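Local coordinates for protein possible flavin reductase (Haemophilus somnus 129PT, PDB 2R0X) that probably binds FMN and reduces flavins with NADPH, at residues 45-55 against 127-136. Residues are numbered along the deposited sequence; the frame is centred on the assembly and turned at random. Where two conformers were deposited one is given.
With ACT (acetate ion), chain B.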
ATOM      1  N   PRO A  45      16.742  -6.839  -1.983  1.00 13.89           N
ATOM      2  CA  PRO A  45      16.304  -6.998  -3.366  1.00 11.77           C
ATOM      3  C   PRO A  45      14.850  -6.555  -3.492  1.00  9.78           C
ATOM      4  O   PRO A  45      14.207  -6.310  -2.512  1.00  9.93           O
ATOM      5  CB  PRO A  45      16.417  -8.496  -3.552  1.00 13.58           C
ATOM      6  CG  PRO A  45      16.042  -9.045  -2.239  1.00 15.17           C
ATOM      7  CD  PRO A  45      16.558  -8.090  -1.237  1.00 14.32           C
ATOM      8  N   PRO A  46      14.344  -6.461  -4.728  1.00  8.45           N
ATOM      9  CA  PRO A  46      12.952  -6.124  -4.918  1.00  8.14           C
ATOM     10  C   PRO A  46      12.028  -6.992  -4.074  1.00  7.44           C
ATOM     11  O   PRO A  46      12.061  -8.225  -4.136  1.00  8.23           O
ATOM     12  CB  PRO A  46      12.755  -6.338  -6.423  1.00  9.35           C
ATOM     13  CG  PRO A  46      14.063  -5.937  -6.995  1.00  9.43           C
ATOM     14  CD  PRO A  46      15.050  -6.553  -6.028  1.00  9.97           C
ATOM     15  N   THR A  47      11.224  -6.319  -3.276  1.00  7.15           N
ATOM     16  CA  THR A  47      10.383  -6.917  -2.278  1.00  7.39           C
ATOM     17  C   THR A  47       9.075  -6.146  -2.145  1.00  6.44           C
ATOM     18  O   THR A  47       9.087  -4.911  -2.109  1.00  8.47           O
ATOM     19  CB  THR A  47      11.089  -6.904  -0.893  1.00  8.87           C
ATOM     20  OG1 THR A  47      12.327  -7.585  -1.003  1.00 10.73           O
ATOM     21  CG2 THR A  47      10.297  -7.636   0.223  1.00 10.56           C
ATOM     22  N   LEU A  48       7.989  -6.848  -1.928  0.50  6.77           N
ATOM     23  CA  LEU A  48       6.736  -6.191  -1.666  0.50  6.19           C
ATOM     24  C   LEU A  48       6.170  -6.857  -0.426  0.50  5.47           C
ATOM     25  O   LEU A  48       6.653  -7.899   0.031  0.50  5.95           O
ATOM     26  CB  LEU A  48       5.850  -6.285  -2.916  0.50  6.43           C
ATOM     27  CG  LEU A  48       5.467  -7.671  -3.438  0.50  6.76           C
ATOM     28  CD1 LEU A  48       4.420  -8.301  -2.567  0.50  6.65           C
ATOM     29  CD2 LEU A  48       4.995  -7.609  -4.874  0.50  6.67           C
ATOM     30  N   LEU A  49       5.139  -6.223   0.115  0.50  5.75           N
ATOM     31  CA  LEU A  49       4.352  -6.850   1.157  0.50  5.13           C
ATOM     32  C   LEU A  49       2.916  -6.931   0.770  0.50  4.77           C
ATOM     33  O   LEU A  49       2.423  -6.165  -0.064  0.50  6.11           O
ATOM     34  CB  LEU A  49       4.509  -6.122   2.499  0.50  4.45           C
ATOM     35  CG  LEU A  49       3.967  -4.682   2.611  0.50  6.33           C
ATOM     36  CD1 LEU A  49       2.464  -4.640   2.832  0.50  5.98           C
ATOM     37  CD2 LEU A  49       4.657  -3.869   3.768  0.50  7.43           C
ATOM     38  N   VAL A  50       2.271  -7.933   1.353  1.00  5.88           N
ATOM     39  CA  VAL A  50       0.867  -8.192   1.182  1.00  6.48           C
ATOM     40  C   VAL A  50       0.295  -8.403   2.576  1.00  6.79           C
ATOM     41  O   VAL A  50       0.816  -9.223   3.332  1.00  7.48           O
ATOM     42  CB  VAL A  50       0.625  -9.480   0.357  1.00  7.78           C
ATOM     43  CG1 VAL A  50      -0.889  -9.769   0.272  1.00 10.19           C
ATOM     44  CG2 VAL A  50       1.254  -9.347  -1.032  1.00  8.80           C
ATOM     45  N   CYS A  51      -0.776  -7.687   2.919  1.00  6.66           N
ATOM     46  CA  CYS A  51      -1.472  -7.924   4.177  1.00  7.90           C
ATOM     47  C   CYS A  51      -2.611  -8.940   3.935  1.00  8.41           C
ATOM     48  O   CYS A  51      -3.281  -8.900   2.903  1.00 12.56           O
ATOM     49  CB  CYS A  51      -1.978  -6.643   4.802  1.00  9.12           C
ATOM     50  SG  CYS A  51      -0.740  -5.441   5.147  1.00  9.76           S
ATOM     51  N   ILE A  52      -2.782  -9.870   4.859  1.00  7.71           N
ATOM     52  CA  ILE A  52      -3.729 -10.962   4.713  1.00  8.06           C
ATOM     53  C   ILE A  52      -4.425 -11.117   6.057  1.00  7.95           C
ATOM     54  O   ILE A  52      -3.804 -11.016   7.131  1.00  8.39           O
ATOM     55  CB  ILE A  52      -3.061 -12.281   4.231  1.00  9.30           C
ATOM     56  CG1 ILE A  52      -4.112 -13.320   3.821  1.00  9.65           C
ATOM     57  CG2 ILE A  52      -2.060 -12.776   5.250  1.00  9.53           C
ATOM     58  CD1 ILE A  52      -3.505 -14.540   3.115  1.00 11.06           C
ATOM     59  N   ASN A  53      -5.729 -11.392   5.994  1.00  9.33           N
ATOM     60  CA  ASN A  53      -6.492 -11.716   7.181  1.00  9.02           C
ATOM     61  C   ASN A  53      -6.139 -13.140   7.601  1.00  9.41           C
ATOM     62  O   ASN A  53      -6.337 -14.083   6.832  1.00  9.73           O
ATOM     63  CB  ASN A  53      -8.006 -11.550   6.945  1.00  9.97           C
ATOM     64  CG  ASN A  53      -8.796 -11.631   8.251  1.00 11.03           C
ATOM     65  OD1 ASN A  53      -8.610 -12.536   9.036  1.00 12.60           O
ATOM     66  ND2 ASN A  53      -9.684 -10.657   8.472  1.00 14.44           N
ATOM     67  N   SER A  54      -5.606 -13.304   8.806  1.00  9.19           N
ATOM     68  CA  SER A  54      -5.149 -14.621   9.238  1.00  9.60           C
ATOM     69  C   SER A  54      -6.266 -15.583   9.583  1.00 11.29           C
ATOM     70  O   SER A  54      -6.018 -16.747   9.850  1.00 14.52           O
ATOM     71  CB  SER A  54      -4.143 -14.555  10.357  1.00 11.46           C
ATOM     72  OG  SER A  54      -4.744 -13.983  11.466  1.00 14.16           O
ATOM     73  N   ASN A  55      -7.492 -15.101   9.515  1.00 10.15           N
ATOM     74  CA  ASN A  55      -8.666 -15.912   9.723  1.00 11.75           C
ATOM     75  C   ASN A  55      -9.353 -16.287   8.422  1.00 11.97           C
ATOM     76  O   ASN A  55     -10.350 -17.007   8.450  1.00 13.53           O
ATOM     77  CB  ASN A  55      -9.656 -15.158  10.617  1.00 13.95           C
ATOM     78  CG  ASN A  55      -9.004 -14.669  11.892  1.00 13.98           C
ATOM     79  OD1 ASN A  55      -8.748 -15.483  12.767  1.00 16.07           O
ATOM     80  ND2 ASN A  55      -8.639 -13.349  11.965  1.00 14.60           N
ATOM     81  N   GLY A 127      -2.110  -8.863  14.895  1.00 10.29           N
ATOM     82  CA  GLY A 127      -3.462  -9.151  15.325  1.00 10.84           C
ATOM     83  C   GLY A 127      -4.237 -10.052  14.371  1.00  8.72           C
ATOM     84  O   GLY A 127      -3.842 -11.177  14.132  1.00 10.20           O
ATOM     85  N   THR A 128      -5.366  -9.555  13.873  1.00  9.41           N
ATOM     86  CA  THR A 128      -6.192 -10.339  12.957  1.00  9.69           C
ATOM     87  C   THR A 128      -5.561 -10.484  11.562  1.00  8.12           C
ATOM     88  O   THR A 128      -6.068 -11.262  10.763  1.00 10.90           O
ATOM     89  CB  THR A 128      -7.572  -9.736  12.774  1.00 11.07           C
ATOM     90  OG1 THR A 128      -7.416  -8.418  12.271  1.00 13.03           O
ATOM     91  CG2 THR A 128      -8.346  -9.738  14.090  1.00 13.16           C
ATOM     92  N   HIS A 129      -4.517  -9.719  11.269  1.00  7.82           N
ATOM     93  CA  HIS A 129      -3.859  -9.796   9.974  1.00  7.26           C
ATOM     94  C   HIS A 129      -2.404 -10.159  10.156  1.00  7.39           C
ATOM     95  O   HIS A 129      -1.786  -9.940  11.212  1.00  9.86           O
ATOM     96  CB  HIS A 129      -3.992  -8.462   9.198  1.00  8.58           C
ATOM     97  CG  HIS A 129      -5.366  -8.212   8.717  1.00 10.34           C
ATOM     98  ND1 HIS A 129      -6.434  -7.997   9.558  1.00 11.37           N
ATOM     99  CD2 HIS A 129      -5.851  -8.130   7.464  1.00 11.12           C
ATOM    100  CE1 HIS A 129      -7.526  -7.786   8.830  1.00 13.23           C
ATOM    101  NE2 HIS A 129      -7.201  -7.901   7.561  1.00 12.92           N
ATOM    102  N   ASP A 130      -1.839 -10.676   9.077  1.00  8.04           N
ATOM    103  CA  ASP A 130      -0.402 -10.865   8.980  1.00  7.65           C
ATOM    104  C   ASP A 130       0.111  -9.990   7.818  1.00  7.37           C
ATOM    105  O   ASP A 130      -0.606  -9.680   6.865  1.00  7.82           O
ATOM    106  CB  ASP A 130      -0.015 -12.309   8.652  1.00  9.04           C
ATOM    107  CG  ASP A 130      -0.049 -13.264   9.808  1.00 11.75           C
ATOM    108  OD1 ASP A 130      -0.347 -12.873  10.927  1.00 11.83           O
ATOM    109  OD2 ASP A 130       0.260 -14.464   9.552  1.00 14.94           O
ATOM    110  N   ILE A 131       1.383  -9.626   7.938  1.00  6.28           N
ATOM    111  CA  ILE A 131       2.143  -9.009   6.868  1.00  7.12           C
ATOM    112  C   ILE A 131       3.038 -10.095   6.257  1.00  6.70           C
ATOM    113  O   ILE A 131       3.856 -10.714   6.949  1.00  7.81           O
ATOM    114  CB  ILE A 131       3.009  -7.849   7.338  1.00  7.88           C
ATOM    115  CG1 ILE A 131       2.165  -6.817   8.079  1.00 10.44           C
ATOM    116  CG2 ILE A 131       3.757  -7.183   6.164  1.00  9.77           C
ATOM    117  CD1 ILE A 131       3.028  -5.737   8.790  1.00 12.22           C
ATOM    118  N   LEU A 132       2.843 -10.345   4.963  1.00  6.47           N
ATOM    119  CA  LEU A 132       3.651 -11.265   4.189  1.00  6.70           C
ATOM    120  C   LEU A 132       4.727 -10.451   3.481  1.00  6.36           C
ATOM    121  O   LEU A 132       4.418  -9.597   2.669  1.00  7.35           O
ATOM    122  CB  LEU A 132       2.801 -12.037   3.194  1.00  7.50           C
ATOM    123  CG  LEU A 132       1.541 -12.674   3.676  1.00  7.31           C
ATOM    124  CD1 LEU A 132       0.727 -13.317   2.561  1.00  8.12           C
ATOM    125  CD2 LEU A 132       1.821 -13.689   4.768  1.00  9.70           C
ATOM    126  N   ILE A 133       5.986 -10.719   3.832  0.50  6.34           N
ATOM    127  CA  ILE A 133       7.141 -10.082   3.213  0.50  6.03           C
ATOM    128  C   ILE A 133       7.560 -10.942   2.055  0.50  7.59           C
ATOM    129  O   ILE A 133       7.831 -12.134   2.245  0.50  9.21           O
ATOM    130  CB  ILE A 133       8.329  -9.978   4.178  0.50  7.20           C
ATOM    131  CG1 ILE A 133       7.956  -9.121   5.371  0.50  9.15           C
ATOM    132  CG2 ILE A 133       9.514  -9.387   3.501  0.50  8.00           C
ATOM    133  CD1 ILE A 133       7.411  -7.787   5.013  0.50  9.82           C
ATOM    134  N   CYS A 134       7.602 -10.351   0.870  1.00  7.26           N
ATOM    135  CA  CYS A 134       7.661 -11.157  -0.353  1.00  8.94           C
ATOM    136  C   CYS A 134       8.787 -10.712  -1.276  1.00  8.72           C
ATOM    137  O   CYS A 134       8.687  -9.686  -1.936  1.00 10.45           O
ATOM    138  CB  CYS A 134       6.327 -11.009  -1.087  1.00 10.31           C
ATOM    139  SG  CYS A 134       4.900 -11.612  -0.162  1.00 12.70           S
ATOM    140  N   LYS A 135       9.801 -11.553  -1.391  1.00  7.98           N
ATOM    141  CA  LYS A 135      10.881 -11.321  -2.320  1.00  7.94           C
ATOM    142  C   LYS A 135      10.366 -11.633  -3.725  1.00  6.71           C
ATOM    143  O   LYS A 135       9.863 -12.721  -3.977  1.00  7.55           O
ATOM    144  CB  LYS A 135      12.067 -12.225  -1.990  1.00  9.05           C
ATOM    145  CG  LYS A 135      13.206 -12.047  -2.942  1.00 10.98           C
ATOM    146  CD  LYS A 135      14.324 -13.103  -2.696  1.00 14.39           C
ATOM    147  CE  LYS A 135      15.366 -13.033  -3.726  1.00 18.53           C
ATOM    148  NZ  LYS A 135      16.376 -14.088  -3.372  1.00 22.34           N
ATOM    149  N   ILE A 136      10.555 -10.718  -4.647  1.00  7.00           N
ATOM    150  CA  ILE A 136      10.098 -10.889  -6.038  1.00  7.77           C
ATOM    151  C   ILE A 136      11.120 -11.706  -6.809  1.00  6.97           C
ATOM    152  O   ILE A 136      12.296 -11.371  -6.845  1.00  9.08           O
ATOM    153  CB  ILE A 136       9.852  -9.538  -6.732  1.00  8.43           C
ATOM    154  CG1 ILE A 136       8.778  -8.754  -5.942  1.00 10.18           C
ATOM    155  CG2 ILE A 136       9.463  -9.734  -8.175  1.00 10.74           C
ATOM    156  CD1 ILE A 136       8.820  -7.296  -6.248  1.00 11.09           C
TER
HETATM  157  C   ACT B 158      -9.783  -8.546   5.330  1.00 34.01           C
HETATM  158  O   ACT B 158      -8.816  -7.837   4.977  1.00 33.38           O
HETATM  159  OXT ACT B 158     -10.296  -8.289   6.437  1.00 33.11           O
HETATM  160  CH3 ACT B 158     -10.265  -9.694   4.504  1.00 34.57           C
HETATM  161  O   HOH W   1      13.952  -9.732  -5.584  1.00 12.22           O
HETATM  162  O   HOH W   2      -2.313 -12.939  12.784  1.00 15.86           O
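N53 and H129 face each other as a non-hydrogen-bonded pair near one end of two antiparallel strands, 46-53 and 129-141. The H129 side chain leaves the backbone with CB 3.3 Å from I52 O. Its CG turns away from its own carbonyl carbon (chi1 -71°), which lays the imidazole against N53, whose CA sits over one ring face, 3.9 Å from the centroid, in a CH-pi contact. CD2 comes near N53 N, and CE1 approaches N53 ND2, the amide and ring planes inclined at 49°. The two ring nitrogens are occupied in plane: ND1 is hydrogen-bonded to T128 OG1, either being a possible donor, and OG1 also bonds T42 of the second subunit, while NE2 donates almost straight (168°) to oxygen O, 3.0 Å away, of an acetate probably taken from the crystallisation liquor. N53 ND2 holds the other acetate oxygen, so ring and amide grip the anion together. N53 OD1 in turn accepts from N55 N at 2.8 Å, an Asx turn as the strand ends, and also from N55 ND2.

Further along, paired backbone bonds join L48 to C134, V50 to L132 and I52 to D130. On the face bearing these residues, I52 CG2 packs against L132 CD1 (3.9 Å), and L48 CD1 rests on C134 CB (3.6 Å); strand 67-72 covers L48, V50, L132 and C134, and helix 59-65 covers I52. D130 is tethered by Y59 and H125, and a water links its OD1 to S54 OG. Strand 30-43 flanks 46-53 and strand 114-126 flanks 129-141, making this pair two neighbouring staves in the curled antiparallel sheet of the split-barrel flavin reductase fold.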